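Local coordinates for protein tRNA (cytidine-2'-O-)-methyltransferase TrmJ (Sulfolobus acidocaldarius, PDB 4CNG) that catalyses the 2'-O-methylation of cytidine 32 in tRNA, with S-adenosyl-L-methionine as the methyl donor, at residues M21-V26 / V126-G131; V91-A96 / S145-F150; Y52-K57 / K79-F84. The protein carries 1 engineered substitution. All coordinates share one frame; numbering follows the deposited sequence.

Contact 1 of 3, residues M21-V26 / V126-G131; sequences MTIRLV and VAFIFG. With SAH (S-adenosyl-L-homocysteine), chain C.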
loop_
_atom_site.group_PDB
_atom_site.type_symbol
_atom_site.label_atom_id
_atom_site.label_comp_id
_atom_site.label_asym_id
_atom_site.label_seq_id
_atom_site.Cartn_x
_atom_site.Cartn_y
_atom_site.Cartn_z
ATOM N N MET A 21 2.632 -8.560 20.854
ATOM C CA MET A 21 1.377 -8.414 20.059
ATOM C C MET A 21 1.162 -9.611 19.122
ATOM O O MET A 21 2.107 -10.154 18.561
ATOM C CB MET A 21 1.408 -7.119 19.236
ATOM C CG MET A 21 2.371 -7.151 18.051
ATOM S SD MET A 21 2.336 -5.643 17.051
ATOM C CE MET A 21 3.857 -4.836 17.555
ATOM N N THR A 22 -0.100 -9.963 18.906
ATOM C CA THR A 22 -0.479 -10.898 17.866
ATOM C C THR A 22 -1.501 -10.205 16.996
ATOM O O THR A 22 -2.397 -9.550 17.502
ATOM C CB THR A 22 -1.124 -12.158 18.462
ATOM O OG1 THR A 22 -0.179 -12.831 19.306
ATOM C CG2 THR A 22 -1.591 -13.099 17.363
ATOM N N ILE A 23 -1.321 -10.303 15.692
ATOM C CA ILE A 23 -2.153 -9.573 14.761
ATOM C C ILE A 23 -2.965 -10.503 13.897
ATOM O O ILE A 23 -2.430 -11.383 13.246
ATOM C CB ILE A 23 -1.308 -8.660 13.833
ATOM C CG1 ILE A 23 -0.374 -7.748 14.639
ATOM C CG2 ILE A 23 -2.234 -7.889 12.896
ATOM C CD1 ILE A 23 -1.091 -6.738 15.496
ATOM N N ARG A 24 -4.271 -10.273 13.899
ATOM C CA ARG A 24 -5.189 -10.926 12.981
ATOM C C ARG A 24 -5.682 -9.902 11.959
ATOM O O ARG A 24 -6.246 -8.884 12.312
ATOM C CB ARG A 24 -6.391 -11.510 13.731
ATOM C CG ARG A 24 -7.362 -12.196 12.795
ATOM C CD ARG A 24 -8.621 -12.671 13.507
ATOM N NE ARG A 24 -8.296 -13.679 14.490
ATOM C CZ ARG A 24 -9.158 -14.164 15.376
ATOM N NH1 ARG A 24 -10.421 -13.753 15.399
ATOM N NH2 ARG A 24 -8.701 -14.985 16.290
ATOM N N LEU A 25 -5.447 -10.182 10.689
ATOM C CA LEU A 25 -5.952 -9.394 9.606
ATOM C C LEU A 25 -7.298 -9.974 9.173
ATOM O O LEU A 25 -7.366 -11.164 8.902
ATOM C CB LEU A 25 -4.965 -9.416 8.435
ATOM C CG LEU A 25 -5.335 -8.618 7.224
ATOM C CD1 LEU A 25 -5.441 -7.152 7.539
ATOM C CD2 LEU A 25 -4.324 -8.879 6.133
ATOM N N VAL A 26 -8.317 -9.133 9.131
ATOM C CA VAL A 26 -9.668 -9.519 8.717
ATOM C C VAL A 26 -10.073 -8.681 7.518
ATOM O O VAL A 26 -10.128 -7.472 7.600
ATOM C CB VAL A 26 -10.701 -9.327 9.877
ATOM C CG1 VAL A 26 -12.097 -9.673 9.392
ATOM C CG2 VAL A 26 -10.295 -10.104 11.104
ATOM N N VAL A 126 -4.911 -8.402 18.448
ATOM C CA VAL A 126 -5.704 -7.373 17.830
ATOM C C VAL A 126 -6.120 -7.780 16.427
ATOM O O VAL A 126 -5.273 -8.215 15.625
ATOM C CB VAL A 126 -4.911 -6.059 17.769
ATOM C CG1 VAL A 126 -5.771 -4.956 17.207
ATOM C CG2 VAL A 126 -4.406 -5.691 19.153
ATOM N N ALA A 127 -7.402 -7.575 16.115
ATOM C CA ALA A 127 -7.902 -7.719 14.754
ATOM C C ALA A 127 -7.929 -6.362 14.083
ATOM O O ALA A 127 -8.498 -5.416 14.608
ATOM C CB ALA A 127 -9.297 -8.320 14.772
ATOM N N PHE A 128 -7.323 -6.301 12.898
ATOM C CA PHE A 128 -7.389 -5.141 12.006
ATOM C C PHE A 128 -8.338 -5.492 10.883
ATOM O O PHE A 128 -8.079 -6.444 10.151
ATOM C CB PHE A 128 -6.010 -4.753 11.460
ATOM C CG PHE A 128 -5.147 -4.012 12.436
ATOM C CD1 PHE A 128 -4.452 -4.664 13.442
ATOM C CD2 PHE A 128 -5.165 -2.633 12.473
ATOM C CE1 PHE A 128 -3.697 -3.945 14.370
ATOM C CE2 PHE A 128 -4.379 -1.916 13.353
ATOM C CZ PHE A 128 -3.686 -2.585 14.312
ATOM N N ILE A 129 -9.402 -4.705 10.735
ATOM C CA ILE A 129 -10.550 -5.072 9.927
ATOM C C ILE A 129 -10.665 -4.062 8.785
ATOM O O ILE A 129 -10.716 -2.848 9.017
ATOM C CB ILE A 129 -11.863 -5.072 10.756
ATOM C CG1 ILE A 129 -11.734 -5.964 11.957
ATOM C CG2 ILE A 129 -13.046 -5.385 9.904
ATOM C CD1 ILE A 129 -12.577 -5.542 13.141
ATOM N N PHE A 130 -10.713 -4.584 7.537
ATOM C CA PHE A 130 -10.808 -3.791 6.322
ATOM C C PHE A 130 -12.053 -4.191 5.573
ATOM O O PHE A 130 -12.454 -5.357 5.572
ATOM C CB PHE A 130 -9.548 -4.031 5.447
ATOM C CG PHE A 130 -8.263 -3.561 6.074
ATOM C CD1 PHE A 130 -7.611 -4.308 7.004
ATOM C CD2 PHE A 130 -7.724 -2.345 5.712
ATOM C CE1 PHE A 130 -6.460 -3.842 7.616
ATOM C CE2 PHE A 130 -6.539 -1.894 6.284
ATOM C CZ PHE A 130 -5.914 -2.638 7.238
ATOM N N GLY A 131 -12.652 -3.206 4.942
ATOM C CA GLY A 131 -13.909 -3.377 4.246
ATOM C C GLY A 131 -13.826 -3.563 2.749
ATOM O O GLY A 131 -12.782 -3.795 2.145
HETATM N N SAH C . -16.612 3.777 -1.106
HETATM C CA SAH C . -16.092 2.921 -0.007
HETATM C CB SAH C . -14.583 2.839 -0.163
HETATM C CG SAH C . -13.962 1.616 0.536
HETATM S SD SAH C . -12.191 1.547 0.294
HETATM C C SAH C . -16.523 3.522 1.300
HETATM O O SAH C . -17.062 4.630 1.337
HETATM O OXT SAH C . -16.496 2.883 2.332
HETATM C "C5'" SAH C . -11.936 -0.147 0.826
HETATM C "C4'" SAH C . -11.341 -0.327 2.217
HETATM O "O4'" SAH C . -10.010 0.214 2.230
HETATM C "C3'" SAH C . -12.032 0.388 3.323
HETATM O "O3'" SAH C . -13.193 -0.354 3.731
HETATM C "C2'" SAH C . -10.970 0.485 4.382
HETATM O "O2'" SAH C . -10.814 -0.769 5.034
HETATM C "C1'" SAH C . -9.726 0.759 3.528
HETATM N N9 SAH C . -9.419 2.209 3.343
HETATM C C8 SAH C . -9.292 2.874 2.160
HETATM N N7 SAH C . -8.790 4.119 2.386
HETATM C C5 SAH C . -8.572 4.208 3.721
HETATM C C6 SAH C . -8.001 5.179 4.566
HETATM N N6 SAH C . -7.575 6.372 4.104
HETATM N N1 SAH C . -7.908 4.919 5.848
HETATM C C2 SAH C . -8.313 3.728 6.315
HETATM N N3 SAH C . -8.831 2.731 5.612
HETATM C C4 SAH C . -8.929 2.968 4.322
#

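Contact 2 of 3, residues V91-A96 / S145-F150; sequences VDLKIA and SDFLLF. With SAH (S-adenosyl-L-homocysteine), chain C.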
loop_
_atom_site.group_PDB
_atom_site.type_symbol
_atom_site.label_atom_id
_atom_site.label_comp_id
_atom_site.label_asym_id
_atom_site.label_seq_id
_atom_site.Cartn_x
_atom_site.Cartn_y
_atom_site.Cartn_z
ATOM N N VAL A 91 -10.287 -12.137 20.321
ATOM C CA VAL A 91 -9.243 -11.110 20.286
ATOM C C VAL A 91 -9.475 -10.081 21.401
ATOM O O VAL A 91 -10.563 -10.014 21.989
ATOM C CB VAL A 91 -9.135 -10.376 18.902
ATOM C CG1 VAL A 91 -8.907 -11.363 17.774
ATOM C CG2 VAL A 91 -10.354 -9.510 18.600
ATOM N N ASP A 92 -8.421 -9.360 21.759
ATOM C CA ASP A 92 -8.506 -8.364 22.813
ATOM C C ASP A 92 -9.114 -7.046 22.304
ATOM O O ASP A 92 -9.756 -6.325 23.060
ATOM C CB ASP A 92 -7.106 -8.100 23.383
ATOM C CG ASP A 92 -6.506 -9.333 24.058
ATOM O OD1 ASP A 92 -7.226 -9.993 24.840
ATOM O OD2 ASP A 92 -5.319 -9.639 23.805
ATOM N N LEU A 93 -8.895 -6.725 21.029
ATOM C CA LEU A 93 -9.241 -5.419 20.495
ATOM C C LEU A 93 -9.558 -5.572 19.023
ATOM O O LEU A 93 -8.884 -6.337 18.329
ATOM C CB LEU A 93 -8.053 -4.484 20.660
ATOM C CG LEU A 93 -8.285 -2.982 20.640
ATOM C CD1 LEU A 93 -9.118 -2.511 21.832
ATOM C CD2 LEU A 93 -6.928 -2.299 20.606
ATOM N N LYS A 94 -10.568 -4.834 18.577
ATOM C CA LYS A 94 -11.004 -4.805 17.186
ATOM C C LYS A 94 -10.824 -3.401 16.617
ATOM O O LYS A 94 -11.457 -2.478 17.102
ATOM C CB LYS A 94 -12.470 -5.242 17.096
ATOM C CG LYS A 94 -12.732 -6.676 17.550
ATOM C CD LYS A 94 -14.113 -6.856 18.192
ATOM C CE LYS A 94 -14.253 -8.207 18.859
ATOM N NZ LYS A 94 -15.155 -8.101 20.024
ATOM N N ILE A 95 -9.954 -3.265 15.623
ATOM C CA ILE A 95 -9.683 -1.984 15.012
ATOM C C ILE A 95 -10.199 -2.038 13.582
ATOM O O ILE A 95 -9.628 -2.687 12.708
ATOM C CB ILE A 95 -8.192 -1.605 15.068
ATOM C CG1 ILE A 95 -7.757 -1.563 16.546
ATOM C CG2 ILE A 95 -7.968 -0.276 14.352
ATOM C CD1 ILE A 95 -6.325 -1.117 16.758
ATOM N N ALA A 96 -11.315 -1.384 13.337
ATOM C CA ALA A 96 -11.869 -1.198 11.999
ATOM C C ALA A 96 -11.117 -0.049 11.307
ATOM O O ALA A 96 -10.380 0.699 11.955
ATOM C CB ALA A 96 -13.383 -0.889 12.085
ATOM N N SER A 145 -16.836 -2.819 16.494
ATOM C CA SER A 145 -15.397 -2.626 16.601
ATOM C C SER A 145 -15.108 -1.652 17.746
ATOM O O SER A 145 -15.925 -0.815 18.119
ATOM C CB SER A 145 -14.837 -2.110 15.263
ATOM O OG SER A 145 -15.100 -3.065 14.249
ATOM N N ASP A 146 -13.899 -1.708 18.296
ATOM C CA ASP A 146 -13.472 -0.827 19.375
ATOM C C ASP A 146 -12.979 0.543 18.897
ATOM O O ASP A 146 -13.216 1.545 19.562
ATOM C CB ASP A 146 -12.378 -1.497 20.185
ATOM C CG ASP A 146 -12.862 -2.773 20.830
ATOM O OD1 ASP A 146 -13.772 -2.657 21.667
ATOM O OD2 ASP A 146 -12.325 -3.866 20.557
ATOM N N PHE A 147 -12.274 0.559 17.780
ATOM C CA PHE A 147 -11.685 1.773 17.244
ATOM C C PHE A 147 -11.892 1.818 15.727
ATOM O O PHE A 147 -12.116 0.780 15.114
ATOM C CB PHE A 147 -10.175 1.828 17.542
ATOM C CG PHE A 147 -9.833 1.960 19.014
ATOM C CD1 PHE A 147 -10.061 3.142 19.677
ATOM C CD2 PHE A 147 -9.249 0.929 19.699
ATOM C CE1 PHE A 147 -9.705 3.287 20.999
ATOM C CE2 PHE A 147 -8.908 1.063 21.042
ATOM C CZ PHE A 147 -9.095 2.257 21.661
ATOM N N LEU A 148 -11.811 3.017 15.168
ATOM C CA LEU A 148 -11.942 3.232 13.738
ATOM C C LEU A 148 -10.701 4.034 13.281
ATOM O O LEU A 148 -10.558 5.217 13.598
ATOM C CB LEU A 148 -13.204 4.011 13.419
ATOM C CG LEU A 148 -13.508 4.177 11.943
ATOM C CD1 LEU A 148 -13.695 2.846 11.255
ATOM C CD2 LEU A 148 -14.695 5.104 11.728
ATOM N N LEU A 149 -9.835 3.367 12.557
ATOM C CA LEU A 149 -8.557 3.917 12.098
ATOM C C LEU A 149 -8.703 4.539 10.726
ATOM O O LEU A 149 -9.183 3.911 9.800
ATOM C CB LEU A 149 -7.534 2.789 12.039
ATOM C CG LEU A 149 -6.151 3.120 11.451
ATOM C CD1 LEU A 149 -5.399 4.099 12.280
ATOM C CD2 LEU A 149 -5.384 1.837 11.243
ATOM N N PHE A 150 -8.289 5.790 10.643
ATOM C CA PHE A 150 -8.088 6.533 9.381
ATOM C C PHE A 150 -6.610 6.615 9.064
ATOM O O PHE A 150 -5.840 7.029 9.928
ATOM C CB PHE A 150 -8.657 7.960 9.521
ATOM C CG PHE A 150 -8.440 8.840 8.304
ATOM C CD1 PHE A 150 -9.019 8.494 7.099
ATOM C CD2 PHE A 150 -7.644 9.997 8.337
ATOM C CE1 PHE A 150 -8.792 9.217 5.944
ATOM C CE2 PHE A 150 -7.479 10.789 7.174
ATOM C CZ PHE A 150 -8.063 10.383 5.993
HETATM N N SAH C . -16.612 3.777 -1.106
HETATM C CA SAH C . -16.092 2.921 -0.007
HETATM C CB SAH C . -14.583 2.839 -0.163
HETATM C CG SAH C . -13.962 1.616 0.536
HETATM S SD SAH C . -12.191 1.547 0.294
HETATM C C SAH C . -16.523 3.522 1.300
HETATM O O SAH C . -17.062 4.630 1.337
HETATM O OXT SAH C . -16.496 2.883 2.332
HETATM C "C5'" SAH C . -11.936 -0.147 0.826
HETATM C "C4'" SAH C . -11.341 -0.327 2.217
HETATM O "O4'" SAH C . -10.010 0.214 2.230
HETATM C "C3'" SAH C . -12.032 0.388 3.323
HETATM O "O3'" SAH C . -13.193 -0.354 3.731
HETATM C "C2'" SAH C . -10.970 0.485 4.382
HETATM O "O2'" SAH C . -10.814 -0.769 5.034
HETATM C "C1'" SAH C . -9.726 0.759 3.528
HETATM N N9 SAH C . -9.419 2.209 3.343
HETATM C C8 SAH C . -9.292 2.874 2.160
HETATM N N7 SAH C . -8.790 4.119 2.386
HETATM C C5 SAH C . -8.572 4.208 3.721
HETATM C C6 SAH C . -8.001 5.179 4.566
HETATM N N6 SAH C . -7.575 6.372 4.104
HETATM N N1 SAH C . -7.908 4.919 5.848
HETATM C C2 SAH C . -8.313 3.728 6.315
HETATM N N3 SAH C . -8.831 2.731 5.612
HETATM C C4 SAH C . -8.929 2.968 4.322
HETATM O O HOH W 1 -12.897 -5.940 22.263
#

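Contact 3 of 3, residues Y52-K57 / K79-F84; sequences YVVNPK and KITNNF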
loop_
_atom_site.group_PDB
_atom_site.type_symbol
_atom_site.label_atom_id
_atom_site.label_comp_id
_atom_site.label_asym_id
_atom_site.label_seq_id
_atom_site.Cartn_x
_atom_site.Cartn_y
_atom_site.Cartn_z
ATOM N N TYR A 52 -7.912 -13.842 8.161
ATOM C CA TYR A 52 -9.308 -14.241 7.979
ATOM C C TYR A 52 -9.940 -13.436 6.871
ATOM O O TYR A 52 -9.756 -12.222 6.789
ATOM C CB TYR A 52 -10.120 -14.004 9.285
ATOM C CG TYR A 52 -9.972 -15.045 10.327
ATOM C CD1 TYR A 52 -8.793 -15.259 10.982
ATOM C CD2 TYR A 52 -11.069 -15.766 10.739
ATOM C CE1 TYR A 52 -8.662 -16.203 11.969
ATOM C CE2 TYR A 52 -10.973 -16.721 11.736
ATOM C CZ TYR A 52 -9.767 -16.897 12.391
ATOM O OH TYR A 52 -9.644 -17.844 13.384
ATOM N N VAL A 53 -10.766 -14.102 6.078
ATOM C CA VAL A 53 -11.510 -13.465 5.032
ATOM C C VAL A 53 -12.973 -13.879 5.200
ATOM O O VAL A 53 -13.278 -15.063 5.287
ATOM C CB VAL A 53 -10.944 -13.851 3.662
ATOM C CG1 VAL A 53 -11.754 -13.219 2.565
ATOM C CG2 VAL A 53 -9.520 -13.339 3.529
ATOM N N VAL A 54 -13.842 -12.890 5.302
ATOM C CA VAL A 54 -15.261 -13.102 5.512
ATOM C C VAL A 54 -15.950 -13.147 4.145
ATOM O O VAL A 54 -15.906 -12.191 3.380
ATOM C CB VAL A 54 -15.836 -11.972 6.350
ATOM C CG1 VAL A 54 -17.319 -12.207 6.561
ATOM C CG2 VAL A 54 -15.141 -11.826 7.689
ATOM N N ASN A 55 -16.621 -14.267 3.845
ATOM C CA ASN A 55 -17.482 -14.407 2.672
ATOM C C ASN A 55 -16.845 -13.775 1.405
ATOM O O ASN A 55 -17.390 -12.860 0.818
ATOM C CB ASN A 55 -18.853 -13.782 2.947
ATOM C CG ASN A 55 -19.839 -14.032 1.841
ATOM O OD1 ASN A 55 -19.746 -15.054 1.146
ATOM N ND2 ASN A 55 -20.749 -13.091 1.621
ATOM N N PRO A 56 -15.680 -14.271 0.975
ATOM C CA PRO A 56 -15.004 -13.677 -0.172
ATOM C C PRO A 56 -15.856 -13.795 -1.433
ATOM O O PRO A 56 -16.428 -14.840 -1.703
ATOM C CB PRO A 56 -13.719 -14.485 -0.271
ATOM C CG PRO A 56 -14.021 -15.795 0.367
ATOM C CD PRO A 56 -14.942 -15.429 1.497
ATOM N N LYS A 57 -15.897 -12.736 -2.202
ATOM C CA LYS A 57 -16.535 -12.710 -3.523
ATOM C C LYS A 57 -15.517 -12.971 -4.654
ATOM O O LYS A 57 -15.843 -13.616 -5.624
ATOM C CB LYS A 57 -17.314 -11.434 -3.753
ATOM C CG LYS A 57 -18.223 -11.028 -2.585
ATOM C CD LYS A 57 -19.122 -12.130 -2.131
ATOM C CE LYS A 57 -20.044 -11.670 -1.019
ATOM N NZ LYS A 57 -20.230 -10.248 -1.266
ATOM N N LYS A 79 -8.019 -18.297 6.635
ATOM C CA LYS A 79 -9.254 -18.883 7.152
ATOM C C LYS A 79 -10.432 -18.135 6.562
ATOM O O LYS A 79 -10.475 -16.922 6.581
ATOM C CB LYS A 79 -9.274 -18.779 8.679
ATOM C CG LYS A 79 -8.242 -19.650 9.380
ATOM C CD LYS A 79 -8.009 -19.240 10.825
ATOM C CE LYS A 79 -6.865 -20.032 11.456
ATOM N NZ LYS A 79 -6.226 -19.326 12.605
ATOM N N ILE A 80 -11.393 -18.861 6.010
ATOM C CA ILE A 80 -12.618 -18.299 5.511
ATOM C C ILE A 80 -13.708 -18.478 6.568
ATOM O O ILE A 80 -13.824 -19.543 7.171
ATOM C CB ILE A 80 -13.023 -18.983 4.206
ATOM C CG1 ILE A 80 -11.949 -18.683 3.162
ATOM C CG2 ILE A 80 -14.394 -18.502 3.728
ATOM C CD1 ILE A 80 -12.157 -19.425 1.853
ATOM N N THR A 81 -14.508 -17.441 6.798
ATOM C CA THR A 81 -15.738 -17.543 7.600
ATOM C C THR A 81 -16.877 -16.963 6.823
ATOM O O THR A 81 -16.676 -16.102 5.998
ATOM C CB THR A 81 -15.647 -16.777 8.948
ATOM O OG1 THR A 81 -15.525 -15.355 8.732
ATOM C CG2 THR A 81 -14.515 -17.281 9.787
ATOM N N ASN A 82 -18.102 -17.359 7.161
ATOM C CA ASN A 82 -19.269 -16.774 6.546
ATOM C C ASN A 82 -19.702 -15.461 7.134
ATOM O O ASN A 82 -20.334 -14.635 6.432
ATOM C CB ASN A 82 -20.425 -17.727 6.496
ATOM C CG ASN A 82 -21.511 -17.259 5.520
ATOM O OD1 ASN A 82 -22.671 -17.262 5.868
ATOM N ND2 ASN A 82 -21.123 -16.776 4.336
ATOM N N ASN A 83 -19.350 -15.227 8.386
ATOM C CA ASN A 83 -19.906 -14.074 9.092
ATOM C C ASN A 83 -18.833 -13.274 9.768
ATOM O O ASN A 83 -17.796 -13.787 10.218
ATOM C CB ASN A 83 -20.915 -14.484 10.161
ATOM C CG ASN A 83 -20.277 -15.302 11.260
ATOM O OD1 ASN A 83 -19.959 -14.737 12.426
ATOM N ND2 ASN A 83 -20.073 -16.612 10.958
ATOM N N PHE A 84 -19.089 -11.990 9.796
ATOM C CA PHE A 84 -18.208 -11.059 10.457
ATOM C C PHE A 84 -17.872 -11.435 11.903
ATOM O O PHE A 84 -16.731 -11.402 12.364
ATOM C CB PHE A 84 -18.859 -9.690 10.382
ATOM C CG PHE A 84 -18.049 -8.607 10.975
ATOM C CD1 PHE A 84 -17.005 -8.053 10.268
ATOM C CD2 PHE A 84 -18.422 -8.020 12.132
ATOM C CE1 PHE A 84 -16.355 -6.949 10.730
ATOM C CE2 PHE A 84 -17.712 -6.967 12.648
ATOM C CZ PHE A 84 -16.670 -6.433 11.949
#

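Contact 1 of 3, residues M21-V26 / V126-G131
Neighbouring strands at the heart of the SPOUT methyltransferase sheet meet where Thr22-Val26 runs parallel to Val126-Phe130, their short axes 21° apart. The pair illustrates how a regular parallel ladder can carry a cofactor site at its C-terminal end. Five backbone hydrogen bonds alternate from strand to strand, starting with Val126 N to Thr22 O at 2.9 Å and ending with Phe130 N to Val26 O, also at 2.9 Å. The register pairs Ile23 with Val126 and Leu25 with Phe128, but their closest side-chain contacts lie two residues further along, with Phe128 and Phe130. On this face Ile23 approaches the Phe128 ring obliquely, CG2 4.0 Å from Phe128 CD1 and CD1 near Phe128 CE1. Further up, Leu25 and Phe130 cross nearly at right angles. Leu25 CG is held anti to the backbone N (chi1 -179°), which swings CD1 to within 3.5 Å of Phe130 CE1. Helix 162-175 packs on both rings, and helix 117-121 on Phe128. On the other face, which also carries Arg24, Val26 CG2 touches Ala127 CB and Val26 CB packs on Ile129 CG1. Arg24 sends its guanidinium away from the partner strand to form a salt bridge with Glu50. Beyond the last rung the chain turns to the cofactor product, and Gly131 N donates to the ribose O2' of S-adenosyl-L-homocysteine at 3.1 Å, with only a weak second bond to O3'.

Contact 2 of 3, residues V91-A96 / S145-F150
Asp146 and Lys94 open the polar part of this contact. The backbone N of Lys94 donates to Asp146 OD2 at 2.8 Å, on the lone pair that faces away from the other carboxylate oxygen, and a water that also bridges to Asp92 O donates to the same OD2. Lys94 O in turn accepts two bonds, from Asp146 N at 2.8 Å and from Phe147 N at 3.2 Å. Side chain and backbone of Asp146 thus grip Lys94 on both its N-H and its carbonyl. The Lys94 ammonium stops 5.1 Å from OD2, measured from NZ, so any attraction there would be long-range. The bond from Phe147 N is the first rung of the parallel ladder, which goes on with Ala96 N to Phe147 O and Leu149 N to Ala96 O.

Apolar contacts lie on both faces. Leu93 CD1 comes within 3.7 Å of Phe147 CE2, and Ile95 CG2 rests on Leu149 CB; on the opposite face, Ala96 CB meets Leu148 CD1 at 3.8 Å. At the ladder's end, Leu149 O and then Phe150 CE1 approach the adenine of S-adenosyl-L-homocysteine. Parallel strands whose C-terminal ends flank the cofactor are characteristic of the SPOUT fold, whose pocket lies in its defining deep trefoil knot.

Contact 3 of 3, residues Y52-K57 / K79-F84
Tyr52 and Lys79 both hold CG anti to their own carbonyl carbon (chi1 -80° and -68°), and from adjacent parallel strands these torsions send the phenol ring and the lysine chain out on the same face of the sheet. There the aliphatic part of Lys79, extended beyond CG, runs across the ring. Its CB sits 3.9 Å from the ring centroid and only 4° off the normal, a CH-pi contact over the face, while its CD presses on the far end of the ring, 3.3 Å from Tyr52 CZ. NZ ends 3.8 Å from Tyr52 OH.

Beneath the side chains three backbone bonds tie the strands: Val53 N to Lys79 O at 2.9 Å, Thr81 N to Val53 O at 3.1 Å, and Asn55 N to Thr81 O at 2.8 Å. The last of these carries the pairing one step past strand 50-54. On the same face as the ring, Val54 CG1 lies against the backbone of the turn, 3.7 Å from Phe84 N, just where Asn83, at the N-cap, accepts from Asp86 N through OD1. Past the strand end, Pro56 CD packs on Ile80 CG2 at 3.8 Å, on the face opposite the ring, the two side chains crossing at about a right angle.

Arg24 makes a cation-pi contact on the ring face opposite Lys79, sandwiching Tyr52 between lysine methylenes and a guanidinium. The backbone bonds join the outermost strand 79-81 to its neighbour; the side-chain part of the contact is probably dispersion and CH-pi attraction to the ring face, with no hydrogen bond between Tyr52 OH and Lys79 NZ.

How the contacts relate
The three contacts are strand pairs of one parallel sheet, met in the order contact 3, contact 1, contact 2 on crossing it from strand 79-81. Contacts 1 and 2 have centres about 8 Å apart and share a seam, where Ala127 O probably accepts from Ile95 N at 2.8 Å. Contact 3 lies about 13 Å from contact 1, centre to centre, and joins it through a probable bond from Tyr52 N to Leu25 O, also 2.8 Å. Contacts 2 and 3, centres about 18 Å apart, do not touch. Contacts 1 and 2 approach the ribose and adenine of S-adenosyl-L-homocysteine respectively; contact 3 stays back, the Phe84 side chain about 10 Å from the ligand.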